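Local atomic coordinates of 3-oxo-tetronate kinase (Haemophilus influenzae, PDB entry 1YZY), a protein that catalyses the ATP-dependent phosphorylation of 3-oxo-tetronate to 3-oxo-tetronate 4-phosphate. Residues L19-P33 with S39-R51. Sequence-based numbering, arbitrary orientation.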
ATOM      1  N   LEU A  19       1.501   3.788  -9.010  1.00 16.38           N
ATOM      2  CA  LEU A  19       1.549   3.199 -10.336  1.00 14.71           C
ATOM      3  C   LEU A  19       0.263   3.476 -11.103  1.00 16.94           C
ATOM      4  O   LEU A  19       0.299   3.715 -12.309  1.00 20.33           O
ATOM      5  CB  LEU A  19       1.802   1.693 -10.245  1.00 21.02           C
ATOM      6  CG  LEU A  19       3.127   1.292  -9.585  1.00 22.17           C
ATOM      7  CD1 LEU A  19       3.229  -0.223  -9.501  1.00 21.45           C
ATOM      8  CD2 LEU A  19       4.306   1.863 -10.367  1.00 20.49           C
ATOM      9  N   VAL A  20      -0.862   3.462 -10.390  1.00 19.31           N
ATOM     10  CA  VAL A  20      -2.186   3.702 -10.979  1.00 15.58           C
ATOM     11  C   VAL A  20      -2.416   5.183 -11.301  1.00 17.68           C
ATOM     12  O   VAL A  20      -3.004   5.524 -12.327  1.00 18.69           O
ATOM     13  CB  VAL A  20      -3.324   3.175 -10.039  1.00 15.69           C
ATOM     14  CG1 VAL A  20      -4.702   3.649 -10.516  1.00 13.45           C
ATOM     15  CG2 VAL A  20      -3.303   1.660 -10.010  1.00 17.50           C
ATOM     16  N   GLU A  21      -2.016   6.051 -10.381  1.00  9.93           N
ATOM     17  CA  GLU A  21      -2.148   7.485 -10.555  1.00 13.40           C
ATOM     18  C   GLU A  21      -1.232   7.992 -11.675  1.00 14.15           C
ATOM     19  O   GLU A  21      -1.255   9.175 -12.027  1.00  9.84           O
ATOM     20  CB  GLU A  21      -1.837   8.198  -9.237  1.00 18.17           C
ATOM     21  CG  GLU A  21      -2.920   8.010  -8.183  1.00 28.11           C
ATOM     22  CD  GLU A  21      -4.295   8.450  -8.678  1.00 31.52           C
ATOM     23  OE1 GLU A  21      -4.640   9.636  -8.510  1.00 31.78           O
ATOM     24  OE2 GLU A  21      -5.030   7.615  -9.238  1.00 26.29           O
ATOM     25  N   ASN A  22      -0.443   7.078 -12.230  1.00 16.08           N
ATOM     26  CA  ASN A  22       0.468   7.383 -13.310  1.00 15.09           C
ATOM     27  C   ASN A  22       0.217   6.507 -14.534  1.00 18.09           C
ATOM     28  O   ASN A  22       1.141   6.141 -15.262  1.00 13.95           O
ATOM     29  CB  ASN A  22       1.915   7.315 -12.820  1.00 16.75           C
ATOM     30  CG  ASN A  22       2.308   8.553 -12.036  1.00 18.53           C
ATOM     31  OD1 ASN A  22       2.529   9.621 -12.614  1.00 18.00           O
ATOM     32  ND2 ASN A  22       2.338   8.438 -10.709  1.00 15.90           N
ATOM     33  N   GLY A  23      -1.051   6.134 -14.706  1.00 19.79           N
ATOM     34  CA  GLY A  23      -1.500   5.351 -15.850  1.00 23.02           C
ATOM     35  C   GLY A  23      -1.301   3.852 -16.008  1.00 24.16           C
ATOM     36  O   GLY A  23      -1.616   3.307 -17.077  1.00 23.09           O
ATOM     37  N   LEU A  24      -0.821   3.166 -14.980  1.00 22.87           N
ATOM     38  CA  LEU A  24      -0.596   1.721 -15.087  1.00 28.93           C
ATOM     39  C   LEU A  24      -1.674   0.839 -14.429  1.00 23.01           C
ATOM     40  O   LEU A  24      -2.026   1.058 -13.281  1.00 21.36           O
ATOM     41  CB  LEU A  24       0.783   1.386 -14.502  1.00 27.67           C
ATOM     42  CG  LEU A  24       1.873   0.933 -15.478  1.00 32.95           C
ATOM     43  CD1 LEU A  24       1.961   1.840 -16.696  1.00 22.04           C
ATOM     44  CD2 LEU A  24       3.204   0.845 -14.745  1.00 18.76           C
ATOM     45  N   SER A  25      -2.238  -0.117 -15.162  1.00 19.77           N
ATOM     46  CA  SER A  25      -3.233  -1.004 -14.547  1.00 21.71           C
ATOM     47  C   SER A  25      -2.477  -1.871 -13.531  1.00 19.57           C
ATOM     48  O   SER A  25      -1.503  -2.537 -13.882  1.00 21.76           O
ATOM     49  CB  SER A  25      -3.989  -1.838 -15.592  1.00 14.79           C
ATOM     50  OG  SER A  25      -3.137  -2.589 -16.432  1.00 19.25           O
ATOM     51  N   THR A  26      -2.926  -1.854 -12.279  1.00 22.19           N
ATOM     52  CA  THR A  26      -2.236  -2.565 -11.198  1.00 15.65           C
ATOM     53  C   THR A  26      -3.058  -3.559 -10.361  1.00 19.02           C
ATOM     54  O   THR A  26      -4.239  -3.350 -10.094  1.00 22.32           O
ATOM     55  CB  THR A  26      -1.613  -1.520 -10.221  1.00 17.18           C
ATOM     56  OG1 THR A  26      -0.784  -0.603 -10.954  1.00 17.97           O
ATOM     57  CG2 THR A  26      -0.774  -2.189  -9.132  1.00  7.11           C
ATOM     58  N   VAL A  27      -2.410  -4.646  -9.958  1.00 19.55           N
ATOM     59  CA  VAL A  27      -3.016  -5.661  -9.105  1.00 18.44           C
ATOM     60  C   VAL A  27      -2.090  -5.847  -7.910  1.00 18.15           C
ATOM     61  O   VAL A  27      -0.901  -6.123  -8.074  1.00 21.62           O
ATOM     62  CB  VAL A  27      -3.178  -7.017  -9.824  1.00 15.02           C
ATOM     63  CG1 VAL A  27      -3.505  -8.104  -8.815  1.00 13.18           C
ATOM     64  CG2 VAL A  27      -4.280  -6.931 -10.855  1.00 14.83           C
ATOM     65  N   GLN A  28      -2.623  -5.646  -6.713  1.00 16.75           N
ATOM     66  CA  GLN A  28      -1.840  -5.813  -5.501  1.00 19.15           C
ATOM     67  C   GLN A  28      -2.221  -7.097  -4.760  1.00 22.04           C
ATOM     68  O   GLN A  28      -3.304  -7.193  -4.184  1.00 19.80           O
ATOM     69  CB  GLN A  28      -2.026  -4.616  -4.565  1.00 13.73           C
ATOM     70  CG  GLN A  28      -1.233  -4.727  -3.259  1.00 15.06           C
ATOM     71  CD  GLN A  28      -1.567  -3.633  -2.267  1.00 19.92           C
ATOM     72  OE1 GLN A  28      -2.120  -2.592  -2.635  1.00 27.42           O
ATOM     73  NE2 GLN A  28      -1.236  -3.863  -0.997  1.00 18.18           N
ATOM     74  N   MET A  29      -1.322  -8.074  -4.781  1.00 21.27           N
ATOM     75  CA  MET A  29      -1.541  -9.338  -4.094  1.00 20.69           C
ATOM     76  C   MET A  29      -0.972  -9.245  -2.684  1.00 23.17           C
ATOM     77  O   MET A  29       0.118  -8.717  -2.488  1.00 18.96           O
ATOM     78  CB  MET A  29      -0.868 -10.469  -4.860  1.00 15.02           C
ATOM     79  CG  MET A  29      -1.410 -10.655  -6.266  1.00 21.12           C
ATOM     80  SD  MET A  29      -3.213 -10.885  -6.316  1.00 22.19           S
ATOM     81  CE  MET A  29      -3.342 -12.584  -6.871  1.00 29.44           C
ATOM     82  N   ASN A  30      -1.732  -9.696  -1.695  1.00 23.63           N
ATOM     83  CA  ASN A  30      -1.260  -9.667  -0.311  1.00 23.61           C
ATOM     84  C   ASN A  30      -0.681 -11.045  -0.002  1.00 22.39           C
ATOM     85  O   ASN A  30      -1.419 -11.995   0.241  1.00 19.77           O
ATOM     86  CB  ASN A  30      -2.407  -9.329   0.644  1.00 26.67           C
ATOM     87  CG  ASN A  30      -3.088  -8.008   0.300  1.00 33.02           C
ATOM     88  OD1 ASN A  30      -2.429  -7.015   0.002  1.00 37.19           O
ATOM     89  ND2 ASN A  30      -4.416  -7.995   0.346  1.00 34.99           N
ATOM     90  N   GLY A  31       0.644 -11.148  -0.041  1.00 23.99           N
ATOM     91  CA  GLY A  31       1.322 -12.412   0.197  1.00 21.82           C
ATOM     92  C   GLY A  31       1.527 -13.100  -1.139  1.00 21.94           C
ATOM     93  O   GLY A  31       0.885 -12.724  -2.116  1.00 25.37           O
ATOM     94  N   VAL A  32       2.447 -14.058  -1.218  1.00 21.20           N
ATOM     95  CA  VAL A  32       2.681 -14.766  -2.481  1.00 23.57           C
ATOM     96  C   VAL A  32       1.479 -15.661  -2.798  1.00 22.02           C
ATOM     97  O   VAL A  32       1.112 -16.521  -1.996  1.00 25.13           O
ATOM     98  CB  VAL A  32       3.957 -15.637  -2.436  1.00 23.47           C
ATOM     99  CG1 VAL A  32       4.188 -16.313  -3.789  1.00  9.94           C
ATOM    100  CG2 VAL A  32       5.152 -14.789  -2.063  1.00 29.19           C
ATOM    101  N   PRO A  33       0.840 -15.450  -3.964  1.00 28.19           N
ATOM    102  CA  PRO A  33      -0.330 -16.217  -4.414  1.00 27.60           C
ATOM    103  C   PRO A  33      -0.035 -17.675  -4.750  1.00 28.84           C
ATOM    104  O   PRO A  33       1.059 -17.998  -5.216  1.00 26.51           O
ATOM    105  CB  PRO A  33      -0.775 -15.449  -5.662  1.00 26.77           C
ATOM    106  CG  PRO A  33      -0.269 -14.052  -5.404  1.00 25.59           C
ATOM    107  CD  PRO A  33       1.090 -14.314  -4.867  1.00 25.43           C
ATOM    108  N   SER A  39      -5.717 -12.508 -14.964  1.00 42.05           N
ATOM    109  CA  SER A  39      -5.902 -11.162 -15.492  1.00 38.45           C
ATOM    110  C   SER A  39      -4.618 -10.566 -16.085  1.00 36.16           C
ATOM    111  O   SER A  39      -3.511 -10.833 -15.599  1.00 36.10           O
ATOM    112  CB  SER A  39      -6.446 -10.254 -14.391  1.00 27.15           C
ATOM    113  OG  SER A  39      -7.232  -9.222 -14.944  1.00 31.70           O
ATOM    114  N   LYS A  40      -4.777  -9.771 -17.142  1.00 35.79           N
ATOM    115  CA  LYS A  40      -3.652  -9.126 -17.814  1.00 36.41           C
ATOM    116  C   LYS A  40      -3.553  -7.666 -17.375  1.00 34.73           C
ATOM    117  O   LYS A  40      -4.387  -6.848 -17.756  1.00 34.04           O
ATOM    118  CB  LYS A  40      -3.844  -9.179 -19.333  1.00 41.73           C
ATOM    119  CG  LYS A  40      -4.287 -10.534 -19.884  1.00 53.17           C
ATOM    120  CD  LYS A  40      -3.191 -11.591 -19.817  1.00 58.42           C
ATOM    121  CE  LYS A  40      -2.103 -11.349 -20.854  1.00 61.27           C
ATOM    122  NZ  LYS A  40      -1.103 -12.454 -20.864  1.00 62.75           N
ATOM    123  N   VAL A  41      -2.553  -7.353 -16.553  1.00 29.89           N
ATOM    124  CA  VAL A  41      -2.336  -5.984 -16.070  1.00 28.57           C
ATOM    125  C   VAL A  41      -0.918  -5.499 -16.384  1.00 24.90           C
ATOM    126  O   VAL A  41      -0.073  -6.282 -16.821  1.00 20.45           O
ATOM    127  CB  VAL A  41      -2.587  -5.843 -14.545  1.00 26.16           C
ATOM    128  CG1 VAL A  41      -4.059  -6.071 -14.233  1.00 24.87           C
ATOM    129  CG2 VAL A  41      -1.703  -6.801 -13.764  1.00 19.35           C
ATOM    130  N   ASP A  42      -0.675  -4.209 -16.164  1.00 20.65           N
ATOM    131  CA  ASP A  42       0.622  -3.594 -16.426  1.00 21.05           C
ATOM    132  C   ASP A  42       1.608  -3.797 -15.285  1.00 19.51           C
ATOM    133  O   ASP A  42       2.818  -3.844 -15.508  1.00 18.56           O
ATOM    134  CB  ASP A  42       0.467  -2.086 -16.659  1.00 17.61           C
ATOM    135  CG  ASP A  42      -0.423  -1.758 -17.831  1.00 21.95           C
ATOM    136  OD1 ASP A  42      -0.360  -2.470 -18.859  1.00 27.18           O
ATOM    137  OD2 ASP A  42      -1.178  -0.767 -17.725  1.00 17.98           O
ATOM    138  N   ALA A  43       1.090  -3.864 -14.063  1.00 17.75           N
ATOM    139  CA  ALA A  43       1.924  -4.039 -12.878  1.00 17.53           C
ATOM    140  C   ALA A  43       1.265  -4.902 -11.797  1.00 15.48           C
ATOM    141  O   ALA A  43       0.053  -4.849 -11.590  1.00 14.77           O
ATOM    142  CB  ALA A  43       2.296  -2.665 -12.295  1.00 16.48           C
ATOM    143  N   ILE A  44       2.068  -5.724 -11.135  1.00 16.42           N
ATOM    144  CA  ILE A  44       1.569  -6.554 -10.053  1.00 15.75           C
ATOM    145  C   ILE A  44       2.478  -6.312  -8.864  1.00 16.58           C
ATOM    146  O   ILE A  44       3.690  -6.447  -8.976  1.00 14.71           O
ATOM    147  CB  ILE A  44       1.602  -8.054 -10.395  1.00 19.96           C
ATOM    148  CG1 ILE A  44       0.802  -8.331 -11.670  1.00 19.57           C
ATOM    149  CG2 ILE A  44       1.016  -8.861  -9.236  1.00 14.41           C
ATOM    150  CD1 ILE A  44       0.957  -9.744 -12.193  1.00 16.92           C
ATOM    151  N   VAL A  45       1.890  -5.897  -7.748  1.00  9.97           N
ATOM    152  CA  VAL A  45       2.625  -5.639  -6.522  1.00  9.49           C
ATOM    153  C   VAL A  45       2.343  -6.741  -5.489  1.00 14.05           C
ATOM    154  O   VAL A  45       1.187  -7.017  -5.184  1.00 18.73           O
ATOM    155  CB  VAL A  45       2.184  -4.297  -5.888  1.00  8.83           C
ATOM    156  CG1 VAL A  45       3.006  -4.003  -4.646  1.00  9.38           C
ATOM    157  CG2 VAL A  45       2.307  -3.160  -6.883  1.00  7.50           C
ATOM    158  N   ILE A  46       3.383  -7.386  -4.970  1.00 15.16           N
ATOM    159  CA  ILE A  46       3.194  -8.409  -3.940  1.00 16.24           C
ATOM    160  C   ILE A  46       3.631  -7.846  -2.589  1.00 17.48           C
ATOM    161  O   ILE A  46       4.775  -7.448  -2.409  1.00 18.85           O
ATOM    162  CB  ILE A  46       3.955  -9.729  -4.249  1.00 17.67           C
ATOM    163  CG1 ILE A  46       3.331 -10.413  -5.463  1.00 18.07           C
ATOM    164  CG2 ILE A  46       3.896 -10.685  -3.041  1.00 10.83           C
ATOM    165  CD1 ILE A  46       3.980 -11.723  -5.817  1.00 24.01           C
ATOM    166  N   SER A  47       2.674  -7.753  -1.676  1.00 20.96           N
ATOM    167  CA  SER A  47       2.877  -7.239  -0.326  1.00 20.39           C
ATOM    168  C   SER A  47       3.370  -8.330   0.627  1.00 23.32           C
ATOM    169  O   SER A  47       2.737  -9.386   0.763  1.00 17.22           O
ATOM    170  CB  SER A  47       1.557  -6.634   0.180  1.00 21.33           C
ATOM    171  OG  SER A  47       1.349  -6.854   1.565  1.00 32.54           O
ATOM    172  N   LEU A  48       4.512  -8.079   1.265  1.00 19.07           N
ATOM    173  CA  LEU A  48       5.100  -9.025   2.214  1.00 22.39           C
ATOM    174  C   LEU A  48       5.222  -8.392   3.599  1.00 22.70           C
ATOM    175  O   LEU A  48       4.748  -7.274   3.831  1.00 25.88           O
ATOM    176  CB  LEU A  48       6.483  -9.484   1.737  1.00 16.98           C
ATOM    177  CG  LEU A  48       6.650 -10.184   0.381  1.00 19.86           C
ATOM    178  CD1 LEU A  48       8.129 -10.259   0.024  1.00 20.51           C
ATOM    179  CD2 LEU A  48       6.038 -11.578   0.402  1.00 20.50           C
ATOM    180  N   LYS A  49       5.789  -9.148   4.534  1.00 20.38           N
ATOM    181  CA  LYS A  49       6.016  -8.678   5.901  1.00 27.82           C
ATOM    182  C   LYS A  49       7.508  -8.916   6.146  1.00 28.71           C
ATOM    183  O   LYS A  49       7.911  -9.423   7.196  1.00 26.62           O
ATOM    184  CB  LYS A  49       5.194  -9.506   6.904  1.00 33.92           C
ATOM    185  CG  LYS A  49       3.668  -9.428   6.762  1.00 39.38           C
ATOM    186  CD  LYS A  49       2.986 -10.415   7.723  1.00 46.33           C
ATOM    187  CE  LYS A  49       1.484 -10.565   7.461  1.00 44.61           C
ATOM    188  NZ  LYS A  49       0.670  -9.416   7.951  1.00 49.91           N
ATOM    189  N   SER A  50       8.322  -8.488   5.188  1.00 27.26           N
ATOM    190  CA  SER A  50       9.760  -8.699   5.234  1.00 19.91           C
ATOM    191  C   SER A  50      10.617  -7.459   5.495  1.00 23.20           C
ATOM    192  O   SER A  50      11.729  -7.391   4.965  1.00 25.83           O
ATOM    193  CB  SER A  50      10.200  -9.283   3.900  1.00 22.22           C
ATOM    194  OG  SER A  50       9.715  -8.487   2.833  1.00 21.04           O
ATOM    195  N   ARG A  51      10.176  -6.530   6.335  1.00 22.69           N
ATOM    196  CA  ARG A  51      11.034  -5.383   6.625  1.00 24.86           C
ATOM    197  C   ARG A  51      12.064  -5.687   7.724  1.00 29.85           C
ATOM    198  O   ARG A  51      13.214  -5.227   7.649  1.00 27.17           O
ATOM    199  CB  ARG A  51      10.190  -4.156   7.007  1.00 23.55           C
ATOM    200  CG  ARG A  51      11.020  -2.884   7.234  1.00 27.83           C
ATOM    201  CD  ARG A  51      10.195  -1.784   7.954  1.00 28.83           C
ATOM    202  NE  ARG A  51       9.139  -1.115   7.193  1.00 33.57           N
ATOM    203  CZ  ARG A  51       9.196  -0.833   5.894  1.00 26.42           C
ATOM    204  NH1 ARG A  51      10.270  -1.150   5.172  1.00 46.43           N
ATOM    205  NH2 ARG A  51       8.160  -0.257   5.303  1.00 35.48           N
TER
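Ser25 and Asp42 exchange side-chain and backbone bonds just before strands 26-30 and 43-47 begin. Ser25 N donates to Asp42 OD2 at 2.8 Å with an N-H...O angle of 164°, reaching the carboxylate from its anti side and somewhat out of its plane. With chi1 at 55°, Ser25 OG lies between its own backbone N and carbonyl carbon, a rotation that lets it accept from Asp42 N at 3.0 Å and give a weak bond to Asp42 OD2. Ser25 O takes Ala43 N, and more weakly Asp42 N, which is thus shared between the hydroxyl and the carbonyl of one serine. Close by, Thr26 OG1 donates to Leu24 O from above the carbonyl plane.

Beyond this start the parallel ladder proper alternates. Val27 N bonds Ala43 O, Val45 N bonds Val27 O at 2.8 Å, Met29 N bonds Val45 O, Ser47 N bonds Met29 O almost straight at 175°, and Gly31 N closes the series on Ser47 O. Backbone bonds from Thr26, Gln28 and Asn30 to Ile372, Phe370 and Thr368 join strand 26-30 to strand 369-375 and the adjoining Thr368, while Asp42 and Ile44 pair with Leu2; Gln28 NE2 bonds Ser13 OG weakly.

Apolar side chains pack on both faces. Leu19 CD1, from the end of helix 9-20, lies 3.8 Å from Ala43 CB and also touches Val45 CG2, which in turn meets Thr26 CG2. Across the sheet, Val27 CG2 presses tightly on Val41 CG1 at 3.5 Å, crossing it at about a right angle, and Pro33 CD lies against Ile46 CD1. A Schellman motif at Gly23 ends helix 9-20 and delivers the chain to strand 26-30, whose parallel pairing with strand 43-47 is characteristic of the alpha/beta core of this sugar-binding N-terminal domain.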